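Local coordinates for protein fructokinase (Xylella fastidiosa Temecula1, PDB 3LJS) that probably transfers phosphate from ATP to fructose, as a fructokinase of the PfkB family of carbohydrate kinases, at residues B[178-183]-B[201-206]; B[8-13]-B[146-151]. One frame throughout, in Å; residues are numbered along the deposited sequence.

Contact 1. Residues B[178-183]-B[201-206]; sequences ENPASR and LDYLAN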
loop_
_atom_site.group_PDB
_atom_site.type_symbol
_atom_site.label_atom_id
_atom_site.label_comp_id
_atom_site.label_asym_id
_atom_site.label_seq_id
_atom_site.Cartn_x
_atom_site.Cartn_y
_atom_site.Cartn_z
ATOM N N GLU B 178 11.509 -15.087 -13.183
ATOM C CA GLU B 178 12.925 -14.730 -13.233
ATOM C C GLU B 178 13.782 -15.497 -12.232
ATOM O O GLU B 178 13.344 -15.784 -11.119
ATOM C CB GLU B 178 13.095 -13.226 -13.015
ATOM C CG GLU B 178 12.381 -12.382 -14.060
ATOM C CD GLU B 178 12.778 -10.919 -14.010
ATOM O OE1 GLU B 178 12.247 -10.133 -14.826
ATOM O OE2 GLU B 178 13.621 -10.556 -13.158
ATOM N N ASN B 179 15.004 -15.829 -12.641
ATOM C CA ASN B 179 15.934 -16.567 -11.790
ATOM C C ASN B 179 16.894 -15.595 -11.107
ATOM O O ASN B 179 17.756 -15.006 -11.754
ATOM C CB ASN B 179 16.745 -17.564 -12.620
ATOM C CG ASN B 179 17.498 -18.561 -11.757
ATOM O OD1 ASN B 179 17.926 -18.241 -10.648
ATOM N ND2 ASN B 179 17.673 -19.775 -12.266
ATOM N N PRO B 180 16.752 -15.417 -9.787
ATOM C CA PRO B 180 17.606 -14.510 -9.011
ATOM C C PRO B 180 19.025 -15.012 -8.738
ATOM O O PRO B 180 19.888 -14.244 -8.303
ATOM C CB PRO B 180 16.810 -14.311 -7.726
ATOM C CG PRO B 180 16.120 -15.626 -7.558
ATOM C CD PRO B 180 15.648 -15.939 -8.959
ATOM N N ALA B 181 19.266 -16.293 -9.004
ATOM C CA ALA B 181 20.572 -16.901 -8.761
ATOM C C ALA B 181 21.758 -16.046 -9.203
ATOM O O ALA B 181 22.698 -15.828 -8.438
ATOM C CB ALA B 181 20.641 -18.271 -9.440
ATOM N N SER B 182 21.710 -15.570 -10.440
ATOM C CA SER B 182 22.779 -14.755 -11.002
ATOM C C SER B 182 23.176 -13.548 -10.147
ATOM O O SER B 182 24.358 -13.338 -9.861
ATOM C CB SER B 182 22.377 -14.282 -12.397
ATOM O OG SER B 182 23.427 -13.545 -12.988
ATOM N N ARG B 183 22.195 -12.748 -9.746
ATOM C CA ARG B 183 22.474 -11.567 -8.934
ATOM C C ARG B 183 22.959 -11.932 -7.539
ATOM O O ARG B 183 23.866 -11.294 -7.004
ATOM C CB ARG B 183 21.231 -10.689 -8.832
ATOM C CG ARG B 183 20.880 -10.001 -10.129
ATOM C CD ARG B 183 19.532 -9.342 -10.022
ATOM N NE ARG B 183 19.062 -8.896 -11.325
ATOM C CZ ARG B 183 17.801 -8.581 -11.589
ATOM N NH1 ARG B 183 16.883 -8.662 -10.634
ATOM N NH2 ARG B 183 17.459 -8.198 -12.815
ATOM N N LEU B 201 21.523 -21.607 1.935
ATOM C CA LEU B 201 22.706 -22.392 1.605
ATOM C C LEU B 201 22.261 -23.570 0.730
ATOM O O LEU B 201 22.930 -23.922 -0.243
ATOM C CB LEU B 201 23.378 -22.894 2.888
ATOM C CG LEU B 201 24.621 -23.783 2.769
ATOM C CD1 LEU B 201 25.669 -23.115 1.889
ATOM C CD2 LEU B 201 25.183 -24.054 4.163
ATOM N N ASP B 202 21.120 -24.163 1.074
ATOM C CA ASP B 202 20.587 -25.284 0.306
ATOM C C ASP B 202 20.182 -24.802 -1.080
ATOM O O ASP B 202 20.465 -25.456 -2.084
ATOM C CB ASP B 202 19.378 -25.900 1.019
ATOM C CG ASP B 202 19.749 -26.545 2.340
ATOM O OD1 ASP B 202 20.807 -27.211 2.395
ATOM O OD2 ASP B 202 18.982 -26.399 3.320
ATOM N N TYR B 203 19.521 -23.650 -1.126
ATOM C CA TYR B 203 19.090 -23.058 -2.387
ATOM C C TYR B 203 20.296 -22.873 -3.301
ATOM O O TYR B 203 20.279 -23.275 -4.464
ATOM C CB TYR B 203 18.434 -21.697 -2.132
ATOM C CG TYR B 203 18.245 -20.865 -3.383
ATOM C CD1 TYR B 203 17.176 -21.097 -4.250
ATOM C CD2 TYR B 203 19.158 -19.867 -3.720
ATOM C CE1 TYR B 203 17.026 -20.356 -5.422
ATOM C CE2 TYR B 203 19.019 -19.123 -4.888
ATOM C CZ TYR B 203 17.954 -19.372 -5.734
ATOM O OH TYR B 203 17.828 -18.645 -6.893
ATOM N N LEU B 204 21.346 -22.257 -2.763
ATOM C CA LEU B 204 22.559 -22.009 -3.532
ATOM C C LEU B 204 23.219 -23.303 -3.994
ATOM O O LEU B 204 23.745 -23.379 -5.108
ATOM C CB LEU B 204 23.542 -21.177 -2.698
ATOM C CG LEU B 204 23.058 -19.752 -2.411
ATOM C CD1 LEU B 204 23.922 -19.096 -1.348
ATOM C CD2 LEU B 204 23.081 -18.949 -3.708
ATOM N N ALA B 205 23.193 -24.320 -3.140
ATOM C CA ALA B 205 23.787 -25.606 -3.485
ATOM C C ALA B 205 23.031 -26.191 -4.674
ATOM O O ALA B 205 23.630 -26.751 -5.594
ATOM C CB ALA B 205 23.718 -26.555 -2.295
ATOM N N ASN B 206 21.711 -26.046 -4.651
ATOM C CA ASN B 206 20.876 -26.557 -5.726
ATOM C C ASN B 206 21.199 -25.870 -7.049
ATOM O O ASN B 206 21.241 -26.521 -8.091
ATOM C CB ASN B 206 19.391 -26.373 -5.390
ATOM C CG ASN B 206 18.951 -27.220 -4.205
ATOM O OD1 ASN B 206 19.225 -28.422 -4.152
ATOM N ND2 ASN B 206 18.255 -26.600 -3.254
#

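Contact 2. Residues B[8-13]-B[146-151]; sequences LCFGEA and AEVTFE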
loop_
_atom_site.group_PDB
_atom_site.type_symbol
_atom_site.label_atom_id
_atom_site.label_comp_id
_atom_site.label_asym_id
_atom_site.label_seq_id
_atom_site.Cartn_x
_atom_site.Cartn_y
_atom_site.Cartn_z
ATOM N N LEU B 8 27.862 1.896 7.125
ATOM C CA LEU B 8 26.940 2.366 6.115
ATOM C C LEU B 8 25.985 1.241 5.731
ATOM O O LEU B 8 26.399 0.220 5.189
ATOM C CB LEU B 8 27.774 2.868 4.932
ATOM C CG LEU B 8 27.256 3.106 3.524
ATOM C CD1 LEU B 8 25.783 3.380 3.527
ATOM C CD2 LEU B 8 28.060 4.259 2.916
ATOM N N CYS B 9 24.709 1.422 6.059
ATOM C CA CYS B 9 23.684 0.425 5.751
ATOM C C CYS B 9 22.912 0.904 4.537
ATOM O O CYS B 9 22.293 1.965 4.567
ATOM C CB CYS B 9 22.737 0.254 6.939
ATOM S SG CYS B 9 23.537 -0.457 8.398
ATOM N N PHE B 10 22.937 0.115 3.472
ATOM C CA PHE B 10 22.275 0.512 2.240
ATOM C C PHE B 10 21.099 -0.348 1.801
ATOM O O PHE B 10 21.118 -1.566 1.937
ATOM C CB PHE B 10 23.299 0.541 1.102
ATOM C CG PHE B 10 22.688 0.786 -0.247
ATOM C CD1 PHE B 10 22.371 2.077 -0.654
ATOM C CD2 PHE B 10 22.377 -0.279 -1.088
ATOM C CE1 PHE B 10 21.749 2.303 -1.884
ATOM C CE2 PHE B 10 21.754 -0.063 -2.317
ATOM C CZ PHE B 10 21.440 1.228 -2.712
ATOM N N GLY B 11 20.078 0.294 1.247
ATOM C CA GLY B 11 18.953 -0.471 0.757
ATOM C C GLY B 11 17.571 0.068 1.031
ATOM O O GLY B 11 17.292 1.256 0.877
ATOM N N GLU B 12 16.693 -0.827 1.459
ATOM C CA GLU B 12 15.330 -0.436 1.713
ATOM C C GLU B 12 14.964 -0.247 3.170
ATOM O O GLU B 12 15.418 -0.975 4.056
ATOM C CB GLU B 12 14.365 -1.446 1.078
ATOM C CG GLU B 12 14.084 -2.701 1.909
ATOM C CD GLU B 12 15.258 -3.675 1.977
ATOM O OE1 GLU B 12 16.340 -3.370 1.422
ATOM O OE2 GLU B 12 15.094 -4.757 2.593
ATOM N N ALA B 13 14.147 0.773 3.383
ATOM C CA ALA B 13 13.578 1.113 4.670
ATOM C C ALA B 13 12.113 1.162 4.235
ATOM O O ALA B 13 11.785 1.796 3.230
ATOM C CB ALA B 13 14.051 2.491 5.132
ATOM N N ALA B 146 19.758 -3.455 -8.540
ATOM C CA ALA B 146 20.815 -4.438 -8.314
ATOM C C ALA B 146 22.178 -3.867 -8.703
ATOM O O ALA B 146 23.155 -4.013 -7.967
ATOM C CB ALA B 146 20.537 -5.704 -9.115
ATOM N N GLU B 147 22.243 -3.219 -9.864
ATOM C CA GLU B 147 23.492 -2.633 -10.332
ATOM C C GLU B 147 23.958 -1.546 -9.370
ATOM O O GLU B 147 25.155 -1.389 -9.135
ATOM C CB GLU B 147 23.325 -2.049 -11.741
ATOM C CG GLU B 147 24.517 -1.205 -12.198
ATOM C CD GLU B 147 25.826 -1.987 -12.268
ATOM O OE1 GLU B 147 26.895 -1.341 -12.330
ATOM O OE2 GLU B 147 25.792 -3.238 -12.274
ATOM N N VAL B 148 23.010 -0.794 -8.821
ATOM C CA VAL B 148 23.335 0.259 -7.860
ATOM C C VAL B 148 23.954 -0.381 -6.607
ATOM O O VAL B 148 24.936 0.127 -6.052
ATOM C CB VAL B 148 22.065 1.057 -7.465
ATOM C CG1 VAL B 148 22.360 1.970 -6.286
ATOM C CG2 VAL B 148 21.577 1.888 -8.663
ATOM N N THR B 149 23.390 -1.507 -6.173
ATOM C CA THR B 149 23.905 -2.197 -4.996
ATOM C C THR B 149 25.324 -2.721 -5.278
ATOM O O THR B 149 26.224 -2.564 -4.451
ATOM C CB THR B 149 22.979 -3.378 -4.572
ATOM O OG1 THR B 149 21.640 -2.897 -4.378
ATOM C CG2 THR B 149 23.460 -4.002 -3.258
ATOM N N PHE B 150 25.534 -3.320 -6.448
ATOM C CA PHE B 150 26.855 -3.841 -6.780
ATOM C C PHE B 150 27.880 -2.709 -6.822
ATOM O O PHE B 150 28.985 -2.851 -6.302
ATOM C CB PHE B 150 26.839 -4.571 -8.128
ATOM C CG PHE B 150 25.871 -5.725 -8.192
ATOM C CD1 PHE B 150 25.709 -6.586 -7.108
ATOM C CD2 PHE B 150 25.150 -5.977 -9.358
ATOM C CE1 PHE B 150 24.844 -7.685 -7.182
ATOM C CE2 PHE B 150 24.281 -7.074 -9.445
ATOM C CZ PHE B 150 24.130 -7.927 -8.357
ATOM N N GLU B 151 27.505 -1.583 -7.429
ATOM C CA GLU B 151 28.396 -0.432 -7.530
ATOM C C GLU B 151 28.741 0.089 -6.140
ATOM O O GLU B 151 29.875 0.494 -5.881
ATOM C CB GLU B 151 27.745 0.675 -8.367
ATOM C CG GLU B 151 28.610 1.914 -8.595
ATOM C CD GLU B 151 29.977 1.608 -9.221
ATOM O OE1 GLU B 151 30.114 0.584 -9.926
ATOM O OE2 GLU B 151 30.917 2.409 -9.018
#

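Contact 1. Residues B[178-183]-B[201-206]
Tyr-203 reaches from helix 198-207 to the turn leading into helix 181-189, and its phenol oxygen makes every approach below 4.5 Å between the two segments. The ring projects end-on: CG stands anti to the backbone N (chi1 167°), which carries the phenol out from the helix so that OH, not a ring face, meets the other segment. Two residues receive it most closely. Tyr-203 OH lies 3.5 Å from Pro-180 CG, with the pyrrolidine ring and the phenol set obliquely to one another, and 3.8 Å from Ala-181 CB. The same oxygen is 3.5 Å from Ala-181 N, but the angle there is too poor for a hydrogen bond.

That amide is already engaged. Ala-181 N donates to Asn-179 OD1 over 2.9 Å, a moderately bent capping bond (N-H...O angle 150°) in the turn, with the donor tilted modestly from the carbonyl plane. The amide of Asn-179 is turned 61° from the Tyr-203 ring, and its OD1 is 3.8 Å from Tyr-203 OH, too long for a hydrogen bond, so the two oxygens are merely neighbours.

Outside the segments, Phe-169 meets the Tyr-203 ring with planes at about 45° and also touches Pro-180, while Leu-184 of helix 181-189 packs on the tyrosine. The contact joins the two helices that precede and follow strand 193-197 in the PfkB alpha/beta domain. With only 100 Å² buried at the surface, the chemistry implies van der Waals packing of a phenol end against a turn whose polar amide is satisfied locally by Asn-179.

Contact 2. Residues B[8-13]-B[146-151]
Thr-149 OG1 rests against Phe-10 while lying within bonding reach of two carbonyl oxygens outside the segments: that of Ser-139, the stronger partner, and that of Ile-145, one turn back in its own helix. The single hydroxyl proton can be shared between these acceptors or given to one at a time. From Phe-10 CE2 the hydroxyl oxygen is 3.5 Å away, at the edge of the ring and in its plane, so it meets the C-H rim and not the pi face. With OG1 anti to the carbonyl carbon (chi1 -55°), the hydroxyl lies beside the backbone N, a placement compatible with bonding to the Ile-145 carbonyl. The Ser-139 bond ties the helix to the chain just after strand 130-136. A polar atom within a buried contact is thereby satisfied without help from the phenylalanine.

Phe-10 points at the helix from strand 6-10. Its CZ meets Val-148 CG1 at 3.8 Å, the apolar pair of the contact, and the two side chains cross at about a right angle. The methyl comes in obliquely to the ring. Thr-149 CA, 4.0 Å from Phe-10 CE2, adds backbone packing beside the hydroxyl.

Further aromatic partners surround Phe-10: Phe-117 meets it edge-to-face and also touches Val-148, and Phe-122 packs at about 45°. Strand 6-10 lies between parallel strands 53-60 and 130-136, as its backbone bonds with Val-56 and His-134 attest. This is strand-to-helix packing in the Rossmann-like alpha/beta/alpha domain of the ribokinase (PfkB) fold.

How the contacts relate
The centres of contacts 1 and 2 lie 19 Å apart, yet their segments touch: Arg-183 CD is 3.9 Å from Ala-146 CB, and Arg-183 O is 3.6 Å from Phe-150 CZ. Along the chain they run in series, contact 2 closing before 178-183 begins. Both belong to the nine-stranded alpha/beta layer, contact 2 buried against strand 6-10, interior between 53-60 and 130-136, and contact 1 at the surface on helices flanking strand 193-197. Pro-180 is about 10 Å (side chain to side chain) from Arg-170, which binds ATP in a structure of this protein, although none is bound to this chain. Helix 143-158, meeting strand 6-10 and Arg-183, unites core and outer helices in one packed layer.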